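Local coordinates for amidohydrolase 3 domain-containing protein (Pyrococcus horikoshii, PDB 3IGH) that is functionally uncharacterised but probably acts as a metal-dependent hydrolase on carbon-nitrogen bonds other than peptide bonds, as many amidohydrolases do, at residues Gly9-Ser14 / Lys19-Leu24; Val31-Ala34 / Glu38-Lys41; Met292-Leu297 / Leu321-Asp326. All blocks are in the same frame, centred on the assembly; numbering follows the deposited sequence.

Contact 1: residues Gly9-Ser14 / Lys19-Leu24; sequences GTIYTS and KKVSGL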
ATOM      1  N   GLY A   9     -18.941 -21.098 -23.725  1.00 54.57           N
ATOM      2  CA  GLY A   9     -17.825 -21.922 -23.303  1.00 48.98           C
ATOM      3  C   GLY A   9     -18.160 -22.622 -22.016  1.00 41.72           C
ATOM      4  O   GLY A   9     -19.260 -22.472 -21.487  1.00 46.25           O
ATOM      5  N   THR A  10     -17.210 -23.398 -21.513  1.00 37.51           N
ATOM      6  CA  THR A  10     -17.410 -24.120 -20.270  1.00 43.30           C
ATOM      7  C   THR A  10     -16.477 -23.521 -19.231  1.00 42.69           C
ATOM      8  O   THR A  10     -15.252 -23.672 -19.303  1.00 43.52           O
ATOM      9  CB  THR A  10     -17.156 -25.624 -20.453  1.00 46.60           C
ATOM     10  OG1 THR A  10     -18.114 -26.156 -21.377  1.00 49.30           O
ATOM     11  CG2 THR A  10     -17.272 -26.364 -19.132  1.00 43.72           C
ATOM     12  N   ILE A  11     -17.074 -22.827 -18.273  1.00 44.54           N
ATOM     13  CA  ILE A  11     -16.307 -22.091 -17.278  1.00 41.06           C
ATOM     14  C   ILE A  11     -16.452 -22.778 -15.937  1.00 34.99           C
ATOM     15  O   ILE A  11     -17.545 -22.840 -15.388  1.00 36.33           O
ATOM     16  CB  ILE A  11     -16.786 -20.624 -17.175  1.00 38.84           C
ATOM     17  CG1 ILE A  11     -16.655 -19.934 -18.539  1.00 38.73           C
ATOM     18  CG2 ILE A  11     -15.987 -19.873 -16.098  1.00 38.86           C
ATOM     19  CD1 ILE A  11     -17.770 -18.974 -18.850  1.00 46.64           C
ATOM     20  N   TYR A  12     -15.343 -23.306 -15.423  1.00 38.08           N
ATOM     21  CA  TYR A  12     -15.311 -23.857 -14.064  1.00 34.23           C
ATOM     22  C   TYR A  12     -15.105 -22.708 -13.089  1.00 36.84           C
ATOM     23  O   TYR A  12     -14.110 -21.995 -13.177  1.00 41.40           O
ATOM     24  CB  TYR A  12     -14.174 -24.876 -13.915  1.00 38.00           C
ATOM     25  CG  TYR A  12     -14.418 -26.167 -14.663  1.00 44.23           C
ATOM     26  CD1 TYR A  12     -15.138 -27.201 -14.076  1.00 40.87           C
ATOM     27  CD2 TYR A  12     -13.941 -26.349 -15.962  1.00 43.60           C
ATOM     28  CE1 TYR A  12     -15.373 -28.389 -14.755  1.00 47.64           C
ATOM     29  CE2 TYR A  12     -14.175 -27.534 -16.651  1.00 51.92           C
ATOM     30  CZ  TYR A  12     -14.893 -28.550 -16.038  1.00 49.33           C
ATOM     31  OH  TYR A  12     -15.139 -29.734 -16.702  1.00 55.20           O
ATOM     32  N   THR A  13     -16.051 -22.523 -12.174  1.00 35.83           N
ATOM     33  CA  THR A  13     -15.964 -21.433 -11.210  1.00 39.94           C
ATOM     34  C   THR A  13     -15.438 -21.918  -9.874  1.00 43.62           C
ATOM     35  O   THR A  13     -14.963 -21.119  -9.074  1.00 37.64           O
ATOM     36  CB  THR A  13     -17.324 -20.724 -10.977  1.00 42.08           C
ATOM     37  OG1 THR A  13     -18.223 -21.605 -10.292  1.00 46.45           O
ATOM     38  CG2 THR A  13     -17.937 -20.260 -12.300  1.00 37.75           C
ATOM     39  N   SER A  14     -15.538 -23.224  -9.638  1.00 36.96           N
ATOM     40  CA  SER A  14     -15.121 -23.832  -8.374  1.00 41.51           C
ATOM     41  C   SER A  14     -14.833 -25.310  -8.620  1.00 43.79           C
ATOM     42  O   SER A  14     -15.447 -25.925  -9.497  1.00 41.12           O
ATOM     43  CB  SER A  14     -16.226 -23.660  -7.325  1.00 41.11           C
ATOM     44  OG  SER A  14     -15.859 -24.221  -6.085  1.00 52.38           O
ATOM     45  N   LYS A  19     -18.431 -26.614  -9.679  1.00 49.48           N
ATOM     46  CA  LYS A  19     -19.454 -25.738 -10.266  1.00 48.61           C
ATOM     47  C   LYS A  19     -19.015 -25.262 -11.648  1.00 48.12           C
ATOM     48  O   LYS A  19     -17.889 -24.772 -11.820  1.00 47.61           O
ATOM     49  CB  LYS A  19     -19.737 -24.517  -9.383  1.00 45.99           C
ATOM     50  CG  LYS A  19     -20.187 -24.802  -7.962  1.00 57.59           C
ATOM     51  CD  LYS A  19     -20.709 -23.524  -7.302  1.00 66.82           C
ATOM     52  CE  LYS A  19     -20.800 -23.654  -5.781  1.00 85.14           C
ATOM     53  NZ  LYS A  19     -21.825 -24.638  -5.326  1.00 82.79           N
ATOM     54  N   LYS A  20     -19.901 -25.418 -12.631  1.00 40.29           N
ATOM     55  CA  LYS A  20     -19.645 -24.948 -13.992  1.00 45.06           C
ATOM     56  C   LYS A  20     -20.745 -24.000 -14.444  1.00 48.26           C
ATOM     57  O   LYS A  20     -21.916 -24.177 -14.096  1.00 46.37           O
ATOM     58  CB  LYS A  20     -19.581 -26.101 -14.997  1.00 49.55           C
ATOM     59  CG  LYS A  20     -18.837 -27.335 -14.555  1.00 60.13           C
ATOM     60  CD  LYS A  20     -19.408 -28.571 -15.237  1.00 82.10           C
ATOM     61  CE  LYS A  20     -19.065 -28.634 -16.721  1.00 85.90           C
ATOM     62  NZ  LYS A  20     -19.675 -29.818 -17.388  1.00 77.51           N
ATOM     63  N   VAL A  21     -20.357 -22.989 -15.219  1.00 43.24           N
ATOM     64  CA  VAL A  21     -21.311 -22.092 -15.868  1.00 45.71           C
ATOM     65  C   VAL A  21     -20.939 -21.930 -17.340  1.00 46.20           C
ATOM     66  O   VAL A  21     -19.883 -22.404 -17.780  1.00 46.07           O
ATOM     67  CB  VAL A  21     -21.395 -20.696 -15.173  1.00 42.67           C
ATOM     68  CG1 VAL A  21     -21.801 -20.825 -13.706  1.00 41.15           C
ATOM     69  CG2 VAL A  21     -20.086 -19.912 -15.326  1.00 44.14           C
ATOM     70  N   SER A  22     -21.804 -21.260 -18.098  1.00 48.84           N
ATOM     71  CA  SER A  22     -21.554 -21.027 -19.514  1.00 50.32           C
ATOM     72  C   SER A  22     -21.238 -19.563 -19.821  1.00 50.21           C
ATOM     73  O   SER A  22     -20.839 -19.232 -20.942  1.00 47.16           O
ATOM     74  CB  SER A  22     -22.724 -21.538 -20.376  1.00 51.43           C
ATOM     75  OG  SER A  22     -23.958 -20.976 -19.960  1.00 48.91           O
ATOM     76  N   GLY A  23     -21.389 -18.696 -18.822  1.00 46.81           N
ATOM     77  CA  GLY A  23     -21.147 -17.272 -19.015  1.00 44.29           C
ATOM     78  C   GLY A  23     -20.617 -16.553 -17.791  1.00 42.55           C
ATOM     79  O   GLY A  23     -21.065 -16.808 -16.675  1.00 43.20           O
ATOM     80  N   LEU A  24     -19.654 -15.660 -18.018  1.00 43.11           N
ATOM     81  CA  LEU A  24     -19.110 -14.785 -16.978  1.00 46.28           C
ATOM     82  C   LEU A  24     -19.246 -13.335 -17.400  1.00 41.55           C
ATOM     83  O   LEU A  24     -19.088 -13.021 -18.574  1.00 42.94           O
ATOM     84  CB  LEU A  24     -17.614 -15.049 -16.750  1.00 45.47           C
ATOM     85  CG  LEU A  24     -17.058 -16.163 -15.869  1.00 50.32           C
ATOM     86  CD1 LEU A  24     -15.555 -15.968 -15.736  1.00 45.46           C
ATOM     87  CD2 LEU A  24     -17.701 -16.188 -14.497  1.00 42.39           C
TER
HETATM   88  O   HOH W   1     -16.903 -30.045 -19.224  1.00 56.17           O

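Contact 2: residues Val31-Ala34 / Glu38-Lys41; sequences VIYA and EVAK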
ATOM      1  N   VAL A  31     -15.255 -10.661 -11.198  1.00 35.96           N
ATOM      2  CA  VAL A  31     -16.451 -11.358 -11.677  1.00 39.52           C
ATOM      3  C   VAL A  31     -17.689 -10.741 -11.022  1.00 42.61           C
ATOM      4  O   VAL A  31     -17.737 -10.576  -9.801  1.00 44.09           O
ATOM      5  CB  VAL A  31     -16.385 -12.879 -11.363  1.00 38.68           C
ATOM      6  CG1 VAL A  31     -17.703 -13.573 -11.702  1.00 35.24           C
ATOM      7  CG2 VAL A  31     -15.198 -13.543 -12.105  1.00 33.92           C
ATOM      8  N   ILE A  32     -18.682 -10.372 -11.825  1.00 39.00           N
ATOM      9  CA  ILE A  32     -19.928  -9.818 -11.260  1.00 39.20           C
ATOM     10  C   ILE A  32     -21.174 -10.654 -11.546  1.00 44.55           C
ATOM     11  O   ILE A  32     -22.197 -10.532 -10.859  1.00 42.75           O
ATOM     12  CB  ILE A  32     -20.130  -8.337 -11.640  1.00 47.14           C
ATOM     13  CG1 ILE A  32     -20.163  -8.148 -13.154  1.00 49.03           C
ATOM     14  CG2 ILE A  32     -19.018  -7.494 -11.039  1.00 39.33           C
ATOM     15  CD1 ILE A  32     -20.828  -6.856 -13.583  1.00 59.40           C
ATOM     16  N   TYR A  33     -21.073 -11.512 -12.558  1.00 37.85           N
ATOM     17  CA  TYR A  33     -22.083 -12.512 -12.847  1.00 42.76           C
ATOM     18  C   TYR A  33     -21.405 -13.800 -13.325  1.00 38.27           C
ATOM     19  O   TYR A  33     -20.469 -13.756 -14.118  1.00 35.96           O
ATOM     20  CB  TYR A  33     -23.091 -12.000 -13.894  1.00 44.17           C
ATOM     21  CG  TYR A  33     -24.118 -13.036 -14.308  1.00 45.19           C
ATOM     22  CD1 TYR A  33     -25.214 -13.325 -13.493  1.00 50.49           C
ATOM     23  CD2 TYR A  33     -23.987 -13.733 -15.510  1.00 50.82           C
ATOM     24  CE1 TYR A  33     -26.149 -14.286 -13.862  1.00 54.15           C
ATOM     25  CE2 TYR A  33     -24.915 -14.692 -15.889  1.00 53.94           C
ATOM     26  CZ  TYR A  33     -25.990 -14.966 -15.062  1.00 52.32           C
ATOM     27  OH  TYR A  33     -26.908 -15.918 -15.441  1.00 54.42           O
ATOM     28  N   ALA A  34     -21.875 -14.930 -12.802  1.00 35.74           N
ATOM     29  CA  ALA A  34     -21.481 -16.254 -13.272  1.00 44.55           C
ATOM     30  C   ALA A  34     -22.762 -17.049 -13.456  1.00 41.36           C
ATOM     31  O   ALA A  34     -23.498 -17.260 -12.488  1.00 46.16           O
ATOM     32  CB  ALA A  34     -20.576 -16.950 -12.245  1.00 32.86           C
ATOM     33  N   GLU A  38     -26.372 -16.636 -22.253  1.00 62.32           N
ATOM     34  CA  GLU A  38     -27.273 -15.645 -22.855  1.00 66.94           C
ATOM     35  C   GLU A  38     -27.534 -14.450 -21.937  1.00 61.09           C
ATOM     36  O   GLU A  38     -27.617 -13.312 -22.407  1.00 63.39           O
ATOM     37  CB  GLU A  38     -28.601 -16.285 -23.292  1.00 68.97           C
ATOM     38  CG  GLU A  38     -28.539 -17.006 -24.641  1.00 83.45           C
ATOM     39  CD  GLU A  38     -28.202 -16.071 -25.799  1.00 94.22           C
ATOM     40  OE1 GLU A  38     -27.192 -16.324 -26.491  1.00 94.97           O
ATOM     41  OE2 GLU A  38     -28.937 -15.083 -26.012  1.00 95.86           O
ATOM     42  N   VAL A  39     -27.659 -14.723 -20.639  1.00 54.84           N
ATOM     43  CA  VAL A  39     -27.831 -13.678 -19.622  1.00 56.06           C
ATOM     44  C   VAL A  39     -26.591 -12.775 -19.550  1.00 54.65           C
ATOM     45  O   VAL A  39     -26.708 -11.547 -19.512  1.00 54.20           O
ATOM     46  CB  VAL A  39     -28.152 -14.290 -18.238  1.00 53.07           C
ATOM     47  CG1 VAL A  39     -28.360 -13.203 -17.189  1.00 45.52           C
ATOM     48  CG2 VAL A  39     -29.384 -15.173 -18.326  1.00 64.41           C
ATOM     49  N   ALA A  40     -25.413 -13.397 -19.566  1.00 53.60           N
ATOM     50  CA  ALA A  40     -24.137 -12.684 -19.552  1.00 48.67           C
ATOM     51  C   ALA A  40     -24.001 -11.726 -20.733  1.00 53.17           C
ATOM     52  O   ALA A  40     -23.627 -10.568 -20.550  1.00 50.98           O
ATOM     53  CB  ALA A  40     -22.962 -13.675 -19.525  1.00 48.02           C
ATOM     54  N   LYS A  41     -24.331 -12.214 -21.930  1.00 50.44           N
ATOM     55  CA  LYS A  41     -24.273 -11.423 -23.163  1.00 58.78           C
ATOM     56  C   LYS A  41     -25.261 -10.256 -23.124  1.00 53.75           C
ATOM     57  O   LYS A  41     -24.946  -9.158 -23.583  1.00 60.37           O
ATOM     58  CB  LYS A  41     -24.528 -12.321 -24.386  1.00 58.50           C
ATOM     59  CG  LYS A  41     -24.400 -11.625 -25.752  1.00 71.44           C
ATOM     60  CD  LYS A  41     -24.232 -12.613 -26.912  1.00 74.68           C
ATOM     61  CE  LYS A  41     -25.498 -13.423 -27.203  1.00 96.56           C
ATOM     62  NZ  LYS A  41     -26.514 -12.658 -27.982  1.00103.16           N
TER

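Contact 3: residues Met292-Leu297 / Leu321-Asp326; sequences MEREEL and LDVALD. With SO4 (sulfate ion), chain Q.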
ATOM      1  N   MET A 292      16.121 -21.367  14.820  1.00 35.95           N
ATOM      2  CA  MET A 292      15.733 -20.286  15.720  1.00 39.31           C
ATOM      3  C   MET A 292      14.963 -20.920  16.869  1.00 30.14           C
ATOM      4  O   MET A 292      14.174 -21.834  16.649  1.00 34.39           O
ATOM      5  CB  MET A 292      14.838 -19.288  14.968  1.00 34.60           C
ATOM      6  CG  MET A 292      14.622 -17.942  15.662  1.00 40.50           C
ATOM      7  SD  MET A 292      13.754 -16.706  14.643  1.00 29.14           S
ATOM      8  CE  MET A 292      15.132 -15.953  13.796  1.00 37.12           C
ATOM      9  N   GLU A 293      15.189 -20.426  18.089  1.00 35.74           N
ATOM     10  CA  GLU A 293      14.496 -20.927  19.281  1.00 33.52           C
ATOM     11  C   GLU A 293      13.100 -20.331  19.397  1.00 34.23           C
ATOM     12  O   GLU A 293      12.817 -19.296  18.790  1.00 33.62           O
ATOM     13  CB  GLU A 293      15.287 -20.577  20.541  1.00 39.71           C
ATOM     14  CG  GLU A 293      16.681 -21.198  20.606  1.00 38.22           C
ATOM     15  CD  GLU A 293      16.696 -22.621  21.144  1.00 38.99           C
ATOM     16  OE1 GLU A 293      17.792 -23.210  21.157  1.00 45.05           O
ATOM     17  OE2 GLU A 293      15.644 -23.146  21.576  1.00 44.51           O
ATOM     18  N   ARG A 294      12.246 -20.975  20.191  1.00 30.83           N
ATOM     19  CA  ARG A 294      10.849 -20.549  20.355  1.00 37.03           C
ATOM     20  C   ARG A 294      10.705 -19.093  20.766  1.00 37.62           C
ATOM     21  O   ARG A 294       9.915 -18.380  20.163  1.00 38.74           O
ATOM     22  CB  ARG A 294      10.098 -21.434  21.355  1.00 36.13           C
ATOM     23  CG  ARG A 294       9.713 -22.810  20.853  1.00 32.41           C
ATOM     24  CD  ARG A 294       9.313 -23.694  22.037  1.00 34.62           C
ATOM     25  NE  ARG A 294       8.994 -25.072  21.660  1.00 42.32           N
ATOM     26  CZ  ARG A 294       9.893 -26.045  21.495  1.00 55.15           C
ATOM     27  NH1 ARG A 294       9.494 -27.268  21.170  1.00 47.37           N
ATOM     28  NH2 ARG A 294      11.192 -25.805  21.648  1.00 43.60           N
ATOM     29  N   GLU A 295      11.479 -18.643  21.764  1.00 35.43           N
ATOM     30  CA  GLU A 295      11.361 -17.262  22.262  1.00 37.24           C
ATOM     31  C   GLU A 295      11.523 -16.223  21.145  1.00 38.30           C
ATOM     32  O   GLU A 295      10.709 -15.293  21.039  1.00 29.39           O
ATOM     33  CB  GLU A 295      12.345 -16.972  23.413  1.00 34.76           C
ATOM     34  CG  GLU A 295      12.218 -15.549  23.986  1.00 62.49           C
ATOM     35  CD  GLU A 295      12.828 -15.372  25.378  1.00 66.83           C
ATOM     36  OE1 GLU A 295      12.848 -14.218  25.858  1.00 82.06           O
ATOM     37  OE2 GLU A 295      13.278 -16.368  25.991  1.00 84.84           O
ATOM     38  N   GLU A 296      12.547 -16.400  20.308  1.00 30.29           N
ATOM     39  CA  GLU A 296      12.780 -15.484  19.194  1.00 34.05           C
ATOM     40  C   GLU A 296      11.702 -15.601  18.113  1.00 32.99           C
ATOM     41  O   GLU A 296      11.265 -14.587  17.555  1.00 30.73           O
ATOM     42  CB  GLU A 296      14.169 -15.671  18.587  1.00 38.12           C
ATOM     43  CG  GLU A 296      14.582 -14.490  17.703  1.00 52.96           C
ATOM     44  CD  GLU A 296      15.930 -14.665  17.024  1.00 51.76           C
ATOM     45  OE1 GLU A 296      16.651 -15.642  17.325  1.00 50.36           O
ATOM     46  OE2 GLU A 296      16.269 -13.810  16.178  1.00 61.43           O
ATOM     47  N   LEU A 297      11.262 -16.827  17.832  1.00 29.73           N
ATOM     48  CA  LEU A 297      10.171 -17.037  16.881  1.00 29.13           C
ATOM     49  C   LEU A 297       8.872 -16.373  17.351  1.00 36.01           C
ATOM     50  O   LEU A 297       8.166 -15.771  16.548  1.00 28.60           O
ATOM     51  CB  LEU A 297       9.940 -18.527  16.628  1.00 27.00           C
ATOM     52  CG  LEU A 297      11.010 -19.293  15.835  1.00 25.26           C
ATOM     53  CD1 LEU A 297      10.879 -20.779  16.143  1.00 29.25           C
ATOM     54  CD2 LEU A 297      10.837 -19.067  14.327  1.00 26.11           C
ATOM     55  N   LEU A 321       8.048 -29.120  13.336  1.00 30.02           N
ATOM     56  CA  LEU A 321       6.617 -28.894  13.320  1.00 30.50           C
ATOM     57  C   LEU A 321       6.047 -28.681  14.728  1.00 37.24           C
ATOM     58  O   LEU A 321       5.189 -27.807  14.914  1.00 33.70           O
ATOM     59  CB  LEU A 321       5.888 -30.034  12.603  1.00 30.39           C
ATOM     60  CG  LEU A 321       4.366 -29.898  12.503  1.00 30.05           C
ATOM     61  CD1 LEU A 321       3.959 -28.614  11.773  1.00 36.45           C
ATOM     62  CD2 LEU A 321       3.783 -31.103  11.810  1.00 33.63           C
ATOM     63  N   ASP A 322       6.524 -29.467  15.702  1.00 34.53           N
ATOM     64  CA  ASP A 322       6.159 -29.259  17.116  1.00 37.71           C
ATOM     65  C   ASP A 322       6.486 -27.831  17.544  1.00 26.85           C
ATOM     66  O   ASP A 322       5.659 -27.166  18.162  1.00 34.66           O
ATOM     67  CB  ASP A 322       6.891 -30.236  18.052  1.00 35.32           C
ATOM     68  CG  ASP A 322       6.379 -31.665  17.956  1.00 45.25           C
ATOM     69  OD1 ASP A 322       5.164 -31.871  17.772  1.00 44.60           O
ATOM     70  OD2 ASP A 322       7.205 -32.597  18.098  1.00 48.06           O
ATOM     71  N   VAL A 323       7.693 -27.381  17.199  1.00 30.82           N
ATOM     72  CA  VAL A 323       8.175 -26.040  17.506  1.00 32.47           C
ATOM     73  C   VAL A 323       7.283 -24.980  16.849  1.00 36.57           C
ATOM     74  O   VAL A 323       6.856 -24.036  17.512  1.00 30.73           O
ATOM     75  CB  VAL A 323       9.658 -25.860  17.083  1.00 35.57           C
ATOM     76  CG1 VAL A 323      10.127 -24.411  17.253  1.00 29.92           C
ATOM     77  CG2 VAL A 323      10.559 -26.810  17.868  1.00 38.26           C
ATOM     78  N   ALA A 324       6.985 -25.155  15.560  1.00 30.54           N
ATOM     79  CA  ALA A 324       6.101 -24.228  14.838  1.00 29.32           C
ATOM     80  C   ALA A 324       4.718 -24.186  15.459  1.00 26.40           C
ATOM     81  O   ALA A 324       4.147 -23.100  15.645  1.00 29.62           O
ATOM     82  CB  ALA A 324       6.002 -24.592  13.344  1.00 28.59           C
ATOM     83  N   LEU A 325       4.184 -25.359  15.800  1.00 30.01           N
ATOM     84  CA  LEU A 325       2.861 -25.422  16.406  1.00 31.02           C
ATOM     85  C   LEU A 325       2.854 -24.790  17.816  1.00 33.18           C
ATOM     86  O   LEU A 325       1.871 -24.156  18.196  1.00 31.48           O
ATOM     87  CB  LEU A 325       2.314 -26.858  16.415  1.00 26.52           C
ATOM     88  CG  LEU A 325       2.006 -27.508  15.047  1.00 31.60           C
ATOM     89  CD1 LEU A 325       1.646 -28.978  15.200  1.00 33.12           C
ATOM     90  CD2 LEU A 325       0.902 -26.781  14.299  1.00 36.24           C
ATOM     91  N   ASP A 326       3.965 -24.926  18.545  1.00 31.82           N
ATOM     92  CA  ASP A 326       4.145 -24.273  19.857  1.00 32.49           C
ATOM     93  C   ASP A 326       4.055 -22.747  19.737  1.00 36.23           C
ATOM     94  O   ASP A 326       3.405 -22.094  20.559  1.00 33.41           O
ATOM     95  CB  ASP A 326       5.492 -24.657  20.490  1.00 30.98           C
ATOM     96  CG  ASP A 326       5.494 -26.058  21.103  1.00 33.64           C
ATOM     97  OD1 ASP A 326       4.433 -26.702  21.175  1.00 33.79           O
ATOM     98  OD2 ASP A 326       6.579 -26.522  21.510  1.00 38.53           O
TER
HETATM   99  S   SO4 Q  16      13.158 -21.055  24.624  0.70 54.53           S
HETATM  100  O1  SO4 Q  16      13.361 -20.189  23.469  0.70 37.28           O
HETATM  101  O2  SO4 Q  16      14.462 -21.347  25.205  0.70 62.92           O
HETATM  102  O3  SO4 Q  16      12.356 -20.355  25.629  0.70 52.61           O
HETATM  103  O4  SO4 Q  16      12.501 -22.299  24.232  0.70 40.79           O
HETATM  104  O   HOH W   2       7.433 -29.012  21.435  1.00 64.17           O

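Contact 1: residues Gly9-Ser14 / Lys19-Leu24
Ile11 and Val21 pair in an antiparallel beta hairpin, exchanging two backbone hydrogen bonds: Ile11 N to Val21 O at 2.9 Å and Val21 N to Ile11 O at 2.8 Å. Toward the turn the register slips by one residue, and Thr13 and Ser14 both face Lys19 in a classic beta bulge. Thr13 N bonds to Lys19 O, while Lys19 N bonds to Ser14 O at 3.1 Å. On the Ile11 face, Ile11 CB rests on Val21 CG2 and Ile11 CG2 meets Leu24 CG at 3.9 Å. With OG1 between the backbone N and the carbonyl carbon (chi1 69°), Thr13 turns CG2 onto Val21 CG2, and the two side chains cross at about a right angle. On the other face Tyr12 and Lys20 run alongside each other in the same direction, Lys20 CG lying 3.6 Å from Tyr12 CE1. Farther out, strand 58-68 runs parallel to strand 10-14 on its other edge, Val59 bonding to the backbones of Thr10 and Tyr12, and Ser14 OG is bonded to Lys458 and Pro17. At the outer end of the Tyr12-Lys20 pair, a water lies 3.1 Å from Tyr12 OH and is held weakly by Lys20 NZ at 3.3 Å.

Contact 2: residues Val31-Ala34 / Glu38-Lys41
Tyr33 reaches from strand 30-35 to helix 37-47, where its ring end rests on Val39 and its inner part on Ala40. The contact across these segments is one of van der Waals packing, with no hydrogen bond between them. Its main apolar pair is Tyr33 CZ and Val39 CG1, 3.6 Å apart, and the two side chains meet at about a right angle. The phenol oxygen joins in: Tyr33 OH lies 3.5 Å from Val39 CB. Closer to the strand, Tyr33 CD2 is 4.1 Å from Ala40 CB, and Tyr33 CE2 lies 3.9 Å from the backbone Ala40 N. Both larger partners have a branch anti to the backbone N. In Tyr33 this is CG (chi1 176°), which carries the ring out toward the helix; in Val39 it is CG1 (chi1 -179°), the methyl that meets the ring.

Polar interactions are peripheral. Tyr33 OH makes a weak hydrogen bond to Asp36 N, in the short connection leading into the helix, and the backbone of Tyr33 bonds to Val25 on the adjacent strand.

Further apolar packing comes from strand 3-7 and from the second subunit. Ala40 touches Ile7 of that strand, whereas Leu46 of the second subunit packs on both Tyr33 and Val39, so the contact borders the dimer interface. The arrangement is a helix packed against a small mixed beta sheet through an aromatic residue of that sheet's outermost strand within the chain, strand 30-35.

Contact 3: residues Met292-Leu297 / Leu321-Asp326
Arg294 approaches Asp326 side-on, and two of its nitrogens converge on a single carboxylate oxygen. Arg294 NE meets Asp326 OD2 at 2.8 Å on the anti lone pair, with an N-H...O angle of 152°; Arg294 NH1 reaches the same Asp326 OD2 at 3.0 Å along a more bent path. This oxygen lies almost in the guanidinium plane, although the guanidinium and carboxylate planes are turned 37° apart. A water completes a triangle with the pair, accepting from Arg294 NH1 at 2.7 Å and donating to Asp326 OD2 at 2.6 Å. The other carboxylate oxygen, Asp326 OD1, forms a salt bridge with Arg350, so the aspartate joins two arginines.

Val323 lies beneath one guanidinium face, its CG2 3.5 Å from Arg294 NH1 and displaced toward the rim. Its other methyl, CG1, meets Leu297 CD1 at 3.9 Å, where the side chains cross at about a right angle. The extended run from CG to NE carries the Arg294 head over Val323 to the acid. With alanine in place of Arg294, Asp326 OD2 would probably lose its charged mate and Val323 CG2 the flat group lying over it.

At the N-terminal end of helix 294-305, Glu295 N donates to O1 of a sulfate, probably from the crystallisation liquor, at 3.0 Å. The contact joins this helix start to helix 318-331, neighbouring outer helices of the TIM-barrel fold characteristic of amidohydrolases.

From the N terminus, contact 1 closes first, folding strand 10-14 back on strand 19-21 across a four-residue turn. The chain continues through strand 23-27 into strand 30-35, and contact 2 then closes the short connection into helix 37-47. These two contacts touch where Leu24 packs on Val31 and Ala34 of the next strand, with Val21 of the hairpin also packing on Ala34. Contact 3 closes a longer loop much later, joining helices 294-305 and 318-331 around strand 310-315. Its centre is about 43 Å from that of contact 1 and 48 Å from that of contact 2. All three follow in series, with no nesting or crossing: two lie in the N-terminal region and one joins outer helices of the TIM barrel.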